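PDB 2J8O: titin from Homo sapiens, which serves as a giant filament protein of muscle, represented here by two immunoglobulin I-set domains in tandem, and probably contributes to sarcomere elasticity. Local coordinates for residues V98-H103 with A180-G185; V16-N21 with L94-P99; I102-T107 with D187-E192; S20-V25 with A67-D72. All coordinates share one frame; numbering follows the deposited sequence.

Contact 1: residues V98-H103 with A180-G185; sequences VPAKIH and AKNRFG
Asn182 turns its amide toward Val98 and Ala100 because CG lies between its own backbone N and carbonyl carbon (chi1 73°). With chi2 near zero, both ends of the amide find backbone partners. Asn182 ND2 donates to Val98 O at 2.9 Å, and that oxygen lies in the amide plane. The same ND2 also bonds Pro132 O. Asn182 OD1 accepts two N-H groups from opposite faces of its plane. Ala100 N reaches OD1 at 3.3 Å from one face. Phe184 N reaches OD1 at 2.9 Å from the other and closes an Asx turn. An alanine here would probably leave Val98 O and Ala100 N without these mates and free the 182-185 turn to shift.

Close packing surrounds the amide. Ala100 CB lies against two carbonyl oxygens, 3.3 Å from Ala180 O and 3.5 Å from Gly185 O. Pro99 CB lies 3.1 Å from Phe184 O. Gly185, without a side chain, lets Pro99 CB approach its CA. Ile102 CG1 and Ala180 CB form an apolar pair at 4.1 Å.

The type I turn from Asn182 to Gly185 joins strands 174-182 and 185-195, the F-G hairpin of the second immunoglobulin domain. Strand 98-102 runs nearly antiparallel to strand 180-182 (175°), but no backbone hydrogen bond joins them. It pairs instead with strand 123-131, in the other sheet of the sandwich.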
loop_
_atom_site.group_PDB
_atom_site.type_symbol
_atom_site.label_atom_id
_atom_site.label_comp_id
_atom_site.label_asym_id
_atom_site.label_seq_id
_atom_site.Cartn_x
_atom_site.Cartn_y
_atom_site.Cartn_z
ATOM N N VAL A 98 -6.278 -0.048 2.364
ATOM C CA VAL A 98 -6.351 1.369 2.102
ATOM C C VAL A 98 -7.254 1.556 0.906
ATOM O O VAL A 98 -6.953 1.047 -0.169
ATOM C CB VAL A 98 -4.925 1.922 1.860
ATOM C CG1 VAL A 98 -4.914 3.221 1.047
ATOM C CG2 VAL A 98 -4.200 2.076 3.206
ATOM N N PRO A 99 -8.377 2.270 1.100
ATOM C CA PRO A 99 -9.360 2.565 0.055
ATOM C C PRO A 99 -8.723 3.290 -1.104
ATOM O O PRO A 99 -7.838 4.122 -0.894
ATOM C CB PRO A 99 -10.358 3.513 0.748
ATOM C CG PRO A 99 -9.669 3.982 2.000
ATOM C CD PRO A 99 -8.765 2.858 2.399
ATOM N N ALA A 100 -9.176 2.960 -2.308
ATOM C CA ALA A 100 -8.725 3.576 -3.527
ATOM C C ALA A 100 -8.824 5.103 -3.462
ATOM O O ALA A 100 -9.759 5.629 -2.892
ATOM C CB ALA A 100 -9.552 3.047 -4.677
ATOM N N LYS A 101 -7.850 5.802 -4.043
ATOM C CA LYS A 101 -7.843 7.264 -4.085
ATOM C C LYS A 101 -6.953 7.725 -5.222
ATOM O O LYS A 101 -5.809 7.259 -5.334
ATOM C CB LYS A 101 -7.316 7.845 -2.773
ATOM C CG LYS A 101 -7.980 9.160 -2.397
ATOM C CD LYS A 101 -7.125 9.986 -1.463
ATOM C CE LYS A 101 -7.741 11.374 -1.259
ATOM N NZ LYS A 101 -7.516 11.812 0.162
ATOM N N ILE A 102 -7.484 8.602 -6.077
ATOM C CA ILE A 102 -6.721 9.233 -7.143
ATOM C C ILE A 102 -6.112 10.533 -6.634
ATOM O O ILE A 102 -6.729 11.216 -5.830
ATOM C CB ILE A 102 -7.591 9.527 -8.354
ATOM C CG1 ILE A 102 -7.932 8.218 -9.068
ATOM C CG2 ILE A 102 -6.857 10.456 -9.333
ATOM C CD1 ILE A 102 -9.210 8.256 -9.843
ATOM N N HIS A 103 -4.892 10.854 -7.094
ATOM C CA HIS A 103 -4.156 12.037 -6.623
ATOM C C HIS A 103 -3.724 12.848 -7.820
ATOM O O HIS A 103 -2.678 12.604 -8.392
ATOM C CB HIS A 103 -2.895 11.657 -5.834
ATOM C CG HIS A 103 -3.132 10.764 -4.653
ATOM N ND1 HIS A 103 -3.679 11.216 -3.469
ATOM C CD2 HIS A 103 -2.820 9.460 -4.445
ATOM C CE1 HIS A 103 -3.728 10.220 -2.602
ATOM N NE2 HIS A 103 -3.212 9.144 -3.169
ATOM N N ALA A 180 -10.674 4.623 -9.923
ATOM C CA ALA A 180 -9.918 3.584 -9.242
ATOM C C ALA A 180 -10.810 2.955 -8.194
ATOM O O ALA A 180 -11.401 3.661 -7.375
ATOM C CB ALA A 180 -8.652 4.164 -8.596
ATOM N N LYS A 181 -10.912 1.630 -8.231
ATOM C CA LYS A 181 -11.801 0.908 -7.338
ATOM C C LYS A 181 -11.102 -0.293 -6.722
ATOM O O LYS A 181 -10.449 -1.063 -7.423
ATOM C CB LYS A 181 -13.029 0.394 -8.094
ATOM C CG LYS A 181 -13.442 1.183 -9.315
ATOM C CD LYS A 181 -14.248 0.311 -10.251
ATOM C CE LYS A 181 -14.352 0.938 -11.629
ATOM N NZ LYS A 181 -15.223 2.160 -11.598
ATOM N N ASN A 182 -11.244 -0.451 -5.414
ATOM C CA ASN A 182 -10.813 -1.656 -4.728
ATOM C C ASN A 182 -11.836 -2.065 -3.663
ATOM O O ASN A 182 -12.871 -1.403 -3.492
ATOM C CB ASN A 182 -9.379 -1.523 -4.163
ATOM C CG ASN A 182 -9.278 -0.614 -2.919
ATOM O OD1 ASN A 182 -10.274 -0.100 -2.406
ATOM N ND2 ASN A 182 -8.055 -0.438 -2.422
ATOM N N ARG A 183 -11.537 -3.155 -2.956
ATOM C CA ARG A 183 -12.402 -3.686 -1.902
ATOM C C ARG A 183 -12.941 -2.600 -0.970
ATOM O O ARG A 183 -14.058 -2.714 -0.458
ATOM C CB ARG A 183 -11.633 -4.712 -1.057
ATOM C CG ARG A 183 -11.437 -6.086 -1.695
ATOM C CD ARG A 183 -11.009 -7.101 -0.632
ATOM N NE ARG A 183 -11.829 -6.954 0.574
ATOM C CZ ARG A 183 -11.493 -7.363 1.797
ATOM N NH1 ARG A 183 -10.326 -7.965 2.017
ATOM N NH2 ARG A 183 -12.332 -7.160 2.812
ATOM N N PHE A 184 -12.146 -1.552 -0.766
ATOM C CA PHE A 184 -12.343 -0.639 0.348
ATOM C C PHE A 184 -12.778 0.785 -0.001
ATOM O O PHE A 184 -12.806 1.659 0.862
ATOM C CB PHE A 184 -11.065 -0.590 1.172
ATOM C CG PHE A 184 -10.695 -1.898 1.795
ATOM C CD1 PHE A 184 -11.547 -2.514 2.713
ATOM C CD2 PHE A 184 -9.489 -2.506 1.487
ATOM C CE1 PHE A 184 -11.210 -3.708 3.302
ATOM C CE2 PHE A 184 -9.146 -3.703 2.075
ATOM C CZ PHE A 184 -10.013 -4.306 2.988
ATOM N N GLY A 185 -13.124 1.034 -1.252
ATOM C CA GLY A 185 -13.588 2.353 -1.613
ATOM C C GLY A 185 -13.354 2.633 -3.058
ATOM O O GLY A 185 -12.682 1.861 -3.730
#

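Contact 2: residues V16-N21 with L94-P99; sequences VRYQSN and LEVEVP
Val16 pairs in parallel with Val96 through two backbone hydrogen bonds. Val16 N donates to Glu95 O at 3.2 Å, and Glu97 N donates to Val16 O at 2.9 Å. Both are close to straight. In the side chain, Val16 CG2 packs against Leu94 CD1.

Arg17 leaves the strand but keeps its aliphatic part on the partner. Arg17 CG is 3.4 Å from Glu97 O and 3.8 Å from Val98 CG2. Pro99 CD lies over one face of the guanidinium.

Tyr18 follows, with CG beside its backbone N (chi1 -71°), and its ring swings back over the valines. Val96 CG1 comes over one ring face, 3.8 Å from the ring centroid, as a CH-pi contact shifted toward the rim. Val98 CG2 meets the ring obliquely, 3.8 Å from Tyr18 CD1. An alanine in place of this tyrosine would probably uncover Val96 and Val98 and open a gap beside them. Arg17 to Ser20 forms a type II turn that leads the chain away, closed by a weak bond from Ser20 N to Arg17 O.

This parallel pairing of strands 14-16 and 86-102 is the A'-G edge of the first I-set domain. Tyr18 and Val96 also touch Lys131 on strand 123-131 of the second domain, so the contact borders the domain junction.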
loop_
_atom_site.group_PDB
_atom_site.type_symbol
_atom_site.label_atom_id
_atom_site.label_comp_id
_atom_site.label_asym_id
_atom_site.label_seq_id
_atom_site.Cartn_x
_atom_site.Cartn_y
_atom_site.Cartn_z
ATOM N N VAL A 16 -3.638 -2.441 8.769
ATOM C CA VAL A 16 -3.552 -1.028 9.096
ATOM C C VAL A 16 -3.589 -0.155 7.861
ATOM O O VAL A 16 -3.629 -0.663 6.735
ATOM C CB VAL A 16 -2.255 -0.695 9.833
ATOM C CG1 VAL A 16 -2.315 -1.173 11.283
ATOM C CG2 VAL A 16 -1.054 -1.268 9.069
ATOM N N ARG A 17 -3.579 1.160 8.096
ATOM C CA ARG A 17 -3.418 2.140 7.046
ATOM C C ARG A 17 -2.045 2.805 7.033
ATOM O O ARG A 17 -1.332 2.785 8.032
ATOM C CB ARG A 17 -4.500 3.193 7.169
ATOM C CG ARG A 17 -5.815 2.695 6.619
ATOM C CD ARG A 17 -6.777 3.809 6.372
ATOM N NE ARG A 17 -8.102 3.336 6.743
ATOM C CZ ARG A 17 -9.202 4.074 6.743
ATOM N NH1 ARG A 17 -9.159 5.354 6.374
ATOM N NH2 ARG A 17 -10.340 3.513 7.115
ATOM N N TYR A 18 -1.697 3.409 5.898
ATOM C CA TYR A 18 -0.435 4.123 5.757
ATOM C C TYR A 18 -0.163 5.068 6.917
ATOM O O TYR A 18 -1.089 5.674 7.459
ATOM C CB TYR A 18 -0.362 4.862 4.409
ATOM C CG TYR A 18 -0.207 3.889 3.262
ATOM C CD1 TYR A 18 -1.082 3.900 2.168
ATOM C CD2 TYR A 18 0.794 2.896 3.301
ATOM C CE1 TYR A 18 -0.940 2.972 1.133
ATOM C CE2 TYR A 18 0.948 1.973 2.272
ATOM C CZ TYR A 18 0.086 2.013 1.195
ATOM O OH TYR A 18 0.255 1.091 0.195
ATOM N N GLN A 19 1.111 5.144 7.310
ATOM C CA GLN A 19 1.600 6.117 8.302
ATOM C C GLN A 19 1.123 5.916 9.738
ATOM O O GLN A 19 1.375 6.760 10.601
ATOM C CB GLN A 19 1.287 7.551 7.875
ATOM C CG GLN A 19 2.091 8.017 6.695
ATOM C CD GLN A 19 2.065 9.514 6.548
ATOM O OE1 GLN A 19 1.031 10.155 6.758
ATOM N NE2 GLN A 19 3.207 10.090 6.185
ATOM N N SER A 20 0.422 4.829 10.006
ATOM C CA SER A 20 -0.002 4.609 11.362
ATOM C C SER A 20 0.928 3.634 12.034
ATOM O O SER A 20 1.835 3.104 11.405
ATOM C CB SER A 20 -1.436 4.120 11.442
ATOM O OG SER A 20 -1.904 4.322 12.774
ATOM N N ASN A 21 0.719 3.426 13.323
ATOM C CA ASN A 21 1.564 2.528 14.066
ATOM C C ASN A 21 0.982 1.112 14.104
ATOM O O ASN A 21 -0.185 0.914 14.457
ATOM C CB ASN A 21 1.805 3.070 15.473
ATOM C CG ASN A 21 2.696 4.282 15.473
ATOM O OD1 ASN A 21 3.177 4.709 14.420
ATOM N ND2 ASN A 21 2.938 4.844 16.659
ATOM N N LEU A 94 1.554 -8.358 8.273
ATOM C CA LEU A 94 1.066 -7.003 8.372
ATOM C C LEU A 94 0.741 -6.597 6.943
ATOM O O LEU A 94 1.628 -6.532 6.076
ATOM C CB LEU A 94 2.131 -6.099 9.014
ATOM C CG LEU A 94 2.069 -4.566 8.960
ATOM C CD1 LEU A 94 0.778 -4.035 9.493
ATOM C CD2 LEU A 94 3.218 -3.987 9.772
ATOM N N GLU A 95 -0.548 -6.415 6.691
ATOM C CA GLU A 95 -1.017 -5.957 5.391
ATOM C C GLU A 95 -1.618 -4.573 5.500
ATOM O O GLU A 95 -2.056 -4.151 6.571
ATOM C CB GLU A 95 -2.019 -6.933 4.804
ATOM C CG GLU A 95 -1.389 -8.270 4.467
ATOM C CD GLU A 95 -2.419 -9.337 4.160
ATOM O OE1 GLU A 95 -3.075 -9.259 3.088
ATOM O OE2 GLU A 95 -2.564 -10.258 5.002
ATOM N N VAL A 96 -1.603 -3.864 4.383
ATOM C CA VAL A 96 -2.103 -2.503 4.318
ATOM C C VAL A 96 -3.451 -2.532 3.611
ATOM O O VAL A 96 -3.566 -3.094 2.525
ATOM C CB VAL A 96 -1.080 -1.585 3.617
ATOM C CG1 VAL A 96 -1.707 -0.299 3.180
ATOM C CG2 VAL A 96 0.080 -1.296 4.571
ATOM N N GLU A 97 -4.478 -1.985 4.259
ATOM C CA GLU A 97 -5.826 -1.986 3.703
ATOM C C GLU A 97 -6.272 -0.549 3.593
ATOM O O GLU A 97 -6.576 0.095 4.585
ATOM C CB GLU A 97 -6.793 -2.827 4.548
ATOM C CG GLU A 97 -6.512 -4.337 4.493
ATOM C CD GLU A 97 -7.631 -5.189 5.089
ATOM O OE1 GLU A 97 -8.095 -4.898 6.216
ATOM O OE2 GLU A 97 -8.050 -6.164 4.428
ATOM N N VAL A 98 -6.278 -0.048 2.364
ATOM C CA VAL A 98 -6.351 1.369 2.102
ATOM C C VAL A 98 -7.254 1.556 0.906
ATOM O O VAL A 98 -6.953 1.047 -0.169
ATOM C CB VAL A 98 -4.925 1.922 1.860
ATOM C CG1 VAL A 98 -4.914 3.221 1.047
ATOM C CG2 VAL A 98 -4.200 2.076 3.206
ATOM N N PRO A 99 -8.377 2.270 1.100
ATOM C CA PRO A 99 -9.360 2.565 0.055
ATOM C C PRO A 99 -8.723 3.290 -1.104
ATOM O O PRO A 99 -7.838 4.122 -0.894
ATOM C CB PRO A 99 -10.358 3.513 0.748
ATOM C CG PRO A 99 -9.669 3.982 2.000
ATOM C CD PRO A 99 -8.765 2.858 2.399
#

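Contact 3: residues I102-T107 with D187-E192; sequences IHLPKT and DQKTVE
Ile102 and Lys189 slide past each other in opposite directions, side chain against side chain. The meeting is between aliphatic carbons. Lys189 CB and CG lie against the isoleucine, with Ile102 CG2 3.5 Å from Lys189 CG. The other Ile102 branch ends over the partner backbone, where CD1 is 3.8 Å from Gln188 CA.

Leu104 straddles two residues of strand 187-192. Its CD1 branch takes Lys189, crossing that chain at a slant, 3.8 Å from Lys189 CB. The lysine's bend at its second torsion (chi2 -63°) turns Lys189 CD toward Leu104 as well, 3.8 Å from Leu104 CD1. The CD2 branch of Leu104 runs alongside Val191 in the opposite sense, 3.7 Å from Val191 CG2. Both Leu104 and Val191 also touch Ile126 of strand 123-131. Val191 is buried in the second domain's sandwich, and Leu104 lies at its margin.

Asp187 supplies the polar link. Its CG stands anti to the backbone N (chi1 -169°), which carries the carboxylate across to the other chain segment. Asp187 OD2 accepts from Ile102 N at 2.7 Å, through the lone pair facing away from OD1. Asp187 OD1 takes a weak bond from Gln188 N.

The carboxylate takes the Ile102 N-H, much as a carbonyl might in a regular sheet. It holds the end of strand 86-102 beside strand 185-195, which in turn pairs with 174-182. Two N-H donors would probably steady its negative charge. Further along, the contact is carried by apolar groups alone, including the greasy part of the lysine.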
loop_
_atom_site.group_PDB
_atom_site.type_symbol
_atom_site.label_atom_id
_atom_site.label_comp_id
_atom_site.label_asym_id
_atom_site.label_seq_id
_atom_site.Cartn_x
_atom_site.Cartn_y
_atom_site.Cartn_z
ATOM N N ILE A 102 -7.484 8.602 -6.077
ATOM C CA ILE A 102 -6.721 9.233 -7.143
ATOM C C ILE A 102 -6.112 10.533 -6.634
ATOM O O ILE A 102 -6.729 11.216 -5.830
ATOM C CB ILE A 102 -7.591 9.527 -8.354
ATOM C CG1 ILE A 102 -7.932 8.218 -9.068
ATOM C CG2 ILE A 102 -6.857 10.456 -9.333
ATOM C CD1 ILE A 102 -9.210 8.256 -9.843
ATOM N N HIS A 103 -4.892 10.854 -7.094
ATOM C CA HIS A 103 -4.156 12.037 -6.623
ATOM C C HIS A 103 -3.724 12.848 -7.820
ATOM O O HIS A 103 -2.678 12.604 -8.392
ATOM C CB HIS A 103 -2.895 11.657 -5.834
ATOM C CG HIS A 103 -3.132 10.764 -4.653
ATOM N ND1 HIS A 103 -3.679 11.216 -3.469
ATOM C CD2 HIS A 103 -2.820 9.460 -4.445
ATOM C CE1 HIS A 103 -3.728 10.220 -2.602
ATOM N NE2 HIS A 103 -3.212 9.144 -3.169
ATOM N N LEU A 104 -4.523 13.819 -8.211
ATOM C CA LEU A 104 -4.197 14.665 -9.365
ATOM C C LEU A 104 -3.114 15.657 -8.979
ATOM O O LEU A 104 -3.257 16.382 -7.994
ATOM C CB LEU A 104 -5.430 15.431 -9.807
ATOM C CG LEU A 104 -6.517 14.661 -10.513
ATOM C CD1 LEU A 104 -7.803 15.490 -10.502
ATOM C CD2 LEU A 104 -6.107 14.403 -11.942
ATOM N N PRO A 105 -2.036 15.707 -9.752
ATOM C CA PRO A 105 -0.952 16.605 -9.416
ATOM C C PRO A 105 -1.358 18.071 -9.629
ATOM O O PRO A 105 -1.045 18.920 -8.806
ATOM C CB PRO A 105 0.154 16.202 -10.419
ATOM C CG PRO A 105 -0.296 14.917 -11.047
ATOM C CD PRO A 105 -1.770 14.958 -10.995
ATOM N N LYS A 106 -2.045 18.355 -10.721
ATOM C CA LYS A 106 -2.497 19.699 -11.034
ATOM C C LYS A 106 -4.014 19.696 -11.256
ATOM O O LYS A 106 -4.553 18.836 -11.964
ATOM C CB LYS A 106 -1.852 20.203 -12.344
ATOM C CG LYS A 106 -0.417 20.761 -12.244
ATOM C CD LYS A 106 0.307 20.573 -13.573
ATOM C CE LYS A 106 1.172 21.774 -13.939
ATOM N NZ LYS A 106 1.652 21.697 -15.374
ATOM N N THR A 107 -4.707 20.673 -10.685
ATOM C CA THR A 107 -6.102 20.874 -11.055
ATOM C C THR A 107 -6.415 22.317 -11.420
ATOM O O THR A 107 -5.822 23.264 -10.908
ATOM C CB THR A 107 -7.070 20.437 -9.953
ATOM O OG1 THR A 107 -6.777 21.165 -8.763
ATOM C CG2 THR A 107 -6.929 18.972 -9.658
ATOM N N ASP A 187 -12.794 6.020 -5.986
ATOM C CA ASP A 187 -12.536 7.418 -6.230
ATOM C C ASP A 187 -12.548 7.676 -7.732
ATOM O O ASP A 187 -12.325 6.774 -8.546
ATOM C CB ASP A 187 -11.194 7.828 -5.616
ATOM C CG ASP A 187 -10.982 9.344 -5.607
ATOM O OD1 ASP A 187 -11.971 10.107 -5.658
ATOM O OD2 ASP A 187 -9.820 9.790 -5.549
ATOM N N GLN A 188 -12.801 8.907 -8.130
ATOM C CA GLN A 188 -12.913 9.161 -9.543
ATOM C C GLN A 188 -12.555 10.608 -9.742
ATOM O O GLN A 188 -12.795 11.428 -8.859
ATOM C CB GLN A 188 -14.345 8.862 -10.000
ATOM C CG GLN A 188 -14.718 9.416 -11.335
ATOM C CD GLN A 188 -16.205 9.327 -11.612
ATOM O OE1 GLN A 188 -16.813 8.261 -11.498
ATOM N NE2 GLN A 188 -16.793 10.454 -12.008
ATOM N N LYS A 189 -11.970 10.923 -10.882
ATOM C CA LYS A 189 -11.558 12.277 -11.163
ATOM C C LYS A 189 -11.755 12.515 -12.629
ATOM O O LYS A 189 -11.623 11.595 -13.429
ATOM C CB LYS A 189 -10.072 12.487 -10.822
ATOM C CG LYS A 189 -9.724 12.431 -9.344
ATOM C CD LYS A 189 -10.401 13.522 -8.534
ATOM C CE LYS A 189 -10.618 13.043 -7.096
ATOM N NZ LYS A 189 -10.695 14.152 -6.137
ATOM N N THR A 190 -12.087 13.753 -12.979
ATOM C CA THR A 190 -12.160 14.164 -14.373
ATOM C C THR A 190 -10.898 14.942 -14.757
ATOM O O THR A 190 -10.349 15.696 -13.960
ATOM C CB THR A 190 -13.439 14.964 -14.606
ATOM O OG1 THR A 190 -14.543 14.096 -14.372
ATOM C CG2 THR A 190 -13.560 15.429 -16.028
ATOM N N VAL A 191 -10.428 14.741 -15.977
ATOM C CA VAL A 191 -9.353 15.566 -16.528
ATOM C C VAL A 191 -9.848 16.175 -17.824
ATOM O O VAL A 191 -10.279 15.446 -18.721
ATOM C CB VAL A 191 -8.085 14.726 -16.763
ATOM C CG1 VAL A 191 -7.038 15.493 -17.562
ATOM C CG2 VAL A 191 -7.507 14.263 -15.411
ATOM N N GLU A 192 -9.827 17.504 -17.938
ATOM C CA GLU A 192 -10.156 18.104 -19.229
ATOM C C GLU A 192 -8.934 18.245 -20.123
ATOM O O GLU A 192 -7.901 18.736 -19.695
ATOM C CB GLU A 192 -10.892 19.450 -19.110
ATOM C CG GLU A 192 -11.328 19.980 -20.495
ATOM C CD GLU A 192 -12.012 21.341 -20.474
ATOM O OE1 GLU A 192 -12.159 21.927 -19.386
ATOM O OE2 GLU A 192 -12.402 21.835 -21.564
#

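Contact 4: residues S20-V25 with A67-D72; sequences SNATLV and ASVTDD
Ser20 and Val69 join two loops at one end of the first immunoglobulin sandwich. One runs from strand 14-16 into strand 22-31, and the other leads from strand 61-66 to strand 76-83. In immunoglobulin terms these are the A'-B turn and the E-F loop.

Two hydrogen bonds link them. Val69 N donates to Ser20 O at 3.0 Å. The bond is almost straight (173°) and the donor lies in the carbonyl plane. Ser68 N donates to the side-chain oxygen of Asn21, with OD1 3.2 Å away and the donor tilted a little from the amide plane. Asn21 keeps CG beside its own backbone N (chi1 -71°), a turn that brings OD1 to the loop. Asn21 OD1 also lies 3.3 Å from Ala67 CA. Successive N-H groups of the loop are thus gripped by a backbone and a side-chain oxygen.

Packing contacts are few. Val69 points to the other segment and lies near Val16 and Val96 as well, so it reaches into the buried side of the domain. Its CG2 branch serves two neighbours, lying 3.3 Å from Ser20 O and, as an apolar pair, 3.8 Å from Ala22 CB.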
loop_
_atom_site.group_PDB
_atom_site.type_symbol
_atom_site.label_atom_id
_atom_site.label_comp_id
_atom_site.label_asym_id
_atom_site.label_seq_id
_atom_site.Cartn_x
_atom_site.Cartn_y
_atom_site.Cartn_z
ATOM N N SER A 20 0.422 4.829 10.006
ATOM C CA SER A 20 -0.002 4.609 11.362
ATOM C C SER A 20 0.928 3.634 12.034
ATOM O O SER A 20 1.835 3.104 11.405
ATOM C CB SER A 20 -1.436 4.120 11.442
ATOM O OG SER A 20 -1.904 4.322 12.774
ATOM N N ASN A 21 0.719 3.426 13.323
ATOM C CA ASN A 21 1.564 2.528 14.066
ATOM C C ASN A 21 0.982 1.112 14.104
ATOM O O ASN A 21 -0.185 0.914 14.457
ATOM C CB ASN A 21 1.805 3.070 15.473
ATOM C CG ASN A 21 2.696 4.282 15.473
ATOM O OD1 ASN A 21 3.177 4.709 14.420
ATOM N ND2 ASN A 21 2.938 4.844 16.659
ATOM N N ALA A 22 1.796 0.142 13.722
ATOM C CA ALA A 22 1.417 -1.261 13.837
ATOM C C ALA A 22 2.088 -1.840 15.056
ATOM O O ALA A 22 3.313 -1.702 15.225
ATOM C CB ALA A 22 1.796 -2.006 12.616
ATOM N N THR A 23 1.268 -2.435 15.931
ATOM C CA THR A 23 1.735 -3.091 17.144
ATOM C C THR A 23 1.476 -4.601 17.045
ATOM O O THR A 23 0.341 -5.035 16.978
ATOM C CB THR A 23 1.046 -2.514 18.410
ATOM O OG1 THR A 23 1.096 -1.088 18.361
ATOM C CG2 THR A 23 1.741 -2.981 19.705
ATOM N N LEU A 24 2.546 -5.387 17.014
ATOM C CA LEU A 24 2.421 -6.831 17.040
ATOM C C LEU A 24 2.674 -7.284 18.459
ATOM O O LEU A 24 3.703 -6.957 19.030
ATOM C CB LEU A 24 3.481 -7.447 16.156
ATOM C CG LEU A 24 3.337 -7.617 14.665
ATOM C CD1 LEU A 24 3.313 -6.295 14.001
ATOM C CD2 LEU A 24 4.587 -8.343 14.252
ATOM N N VAL A 25 1.751 -8.039 19.029
ATOM C CA VAL A 25 1.849 -8.459 20.419
ATOM C C VAL A 25 1.799 -9.985 20.519
ATOM O O VAL A 25 1.160 -10.663 19.703
ATOM C CB VAL A 25 0.717 -7.832 21.194
ATOM C CG1 VAL A 25 -0.604 -8.235 20.584
ATOM C CG2 VAL A 25 0.794 -8.163 22.704
ATOM N N ALA A 67 6.604 1.916 13.701
ATOM C CA ALA A 67 6.002 3.263 13.493
ATOM C C ALA A 67 5.922 3.700 12.037
ATOM O O ALA A 67 6.767 3.351 11.233
ATOM C CB ALA A 67 6.717 4.322 14.320
ATOM N N SER A 68 4.897 4.476 11.711
ATOM C CA SER A 68 4.756 5.103 10.385
ATOM C C SER A 68 4.848 4.082 9.245
ATOM O O SER A 68 5.738 4.148 8.388
ATOM C CB SER A 68 5.762 6.255 10.200
ATOM O OG SER A 68 5.591 6.889 8.934
ATOM N N VAL A 69 3.888 3.163 9.252
ATOM C CA VAL A 69 3.803 2.070 8.291
ATOM C C VAL A 69 3.829 2.561 6.858
ATOM O O VAL A 69 2.950 3.299 6.411
ATOM C CB VAL A 69 2.536 1.189 8.520
ATOM C CG1 VAL A 69 2.293 0.247 7.326
ATOM C CG2 VAL A 69 2.685 0.382 9.794
ATOM N N THR A 70 4.875 2.161 6.159
ATOM C CA THR A 70 4.925 2.200 4.709
ATOM C C THR A 70 4.633 0.782 4.227
ATOM O O THR A 70 4.573 -0.166 5.034
ATOM C CB THR A 70 6.299 2.663 4.206
ATOM O OG1 THR A 70 6.212 2.912 2.809
ATOM C CG2 THR A 70 7.359 1.603 4.436
ATOM N N ASP A 71 4.457 0.605 2.927
ATOM C CA ASP A 71 4.106 -0.723 2.461
ATOM C C ASP A 71 5.333 -1.641 2.384
ATOM O O ASP A 71 5.199 -2.842 2.171
ATOM C CB ASP A 71 3.360 -0.641 1.137
ATOM C CG ASP A 71 4.136 0.091 0.119
ATOM O OD1 ASP A 71 5.362 -0.162 0.083
ATOM O OD2 ASP A 71 3.551 0.919 -0.628
ATOM N N ASP A 72 6.523 -1.067 2.553
ATOM C CA ASP A 72 7.731 -1.858 2.731
ATOM C C ASP A 72 7.615 -2.629 4.046
ATOM O O ASP A 72 8.166 -3.722 4.171
ATOM C CB ASP A 72 8.998 -0.989 2.714
ATOM C CG ASP A 72 10.215 -1.703 3.315
ATOM O OD1 ASP A 72 10.796 -2.589 2.648
ATOM O OD2 ASP A 72 10.587 -1.390 4.469
#

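From the N terminus, residues 16-21 open contact 2 and overlap the start of contact 4. Contact 4 closes first, at 67-72, tying two loops of the first domain. Contact 2 closes later, at 94-99, so contact 4 nests inside it. The two are joined by a backbone hydrogen bond between Gln19 and Val69. Strand 86-102 then carries the chain into the second domain. Contact 1 opens at 98-103 on the stretch where contact 2 ends, and contact 3 opens at 102-107. Contact 1 closes at 180-185 and contact 3 at 187-192, so these two loops cross. Together they hold the start of the second domain to its final hairpin.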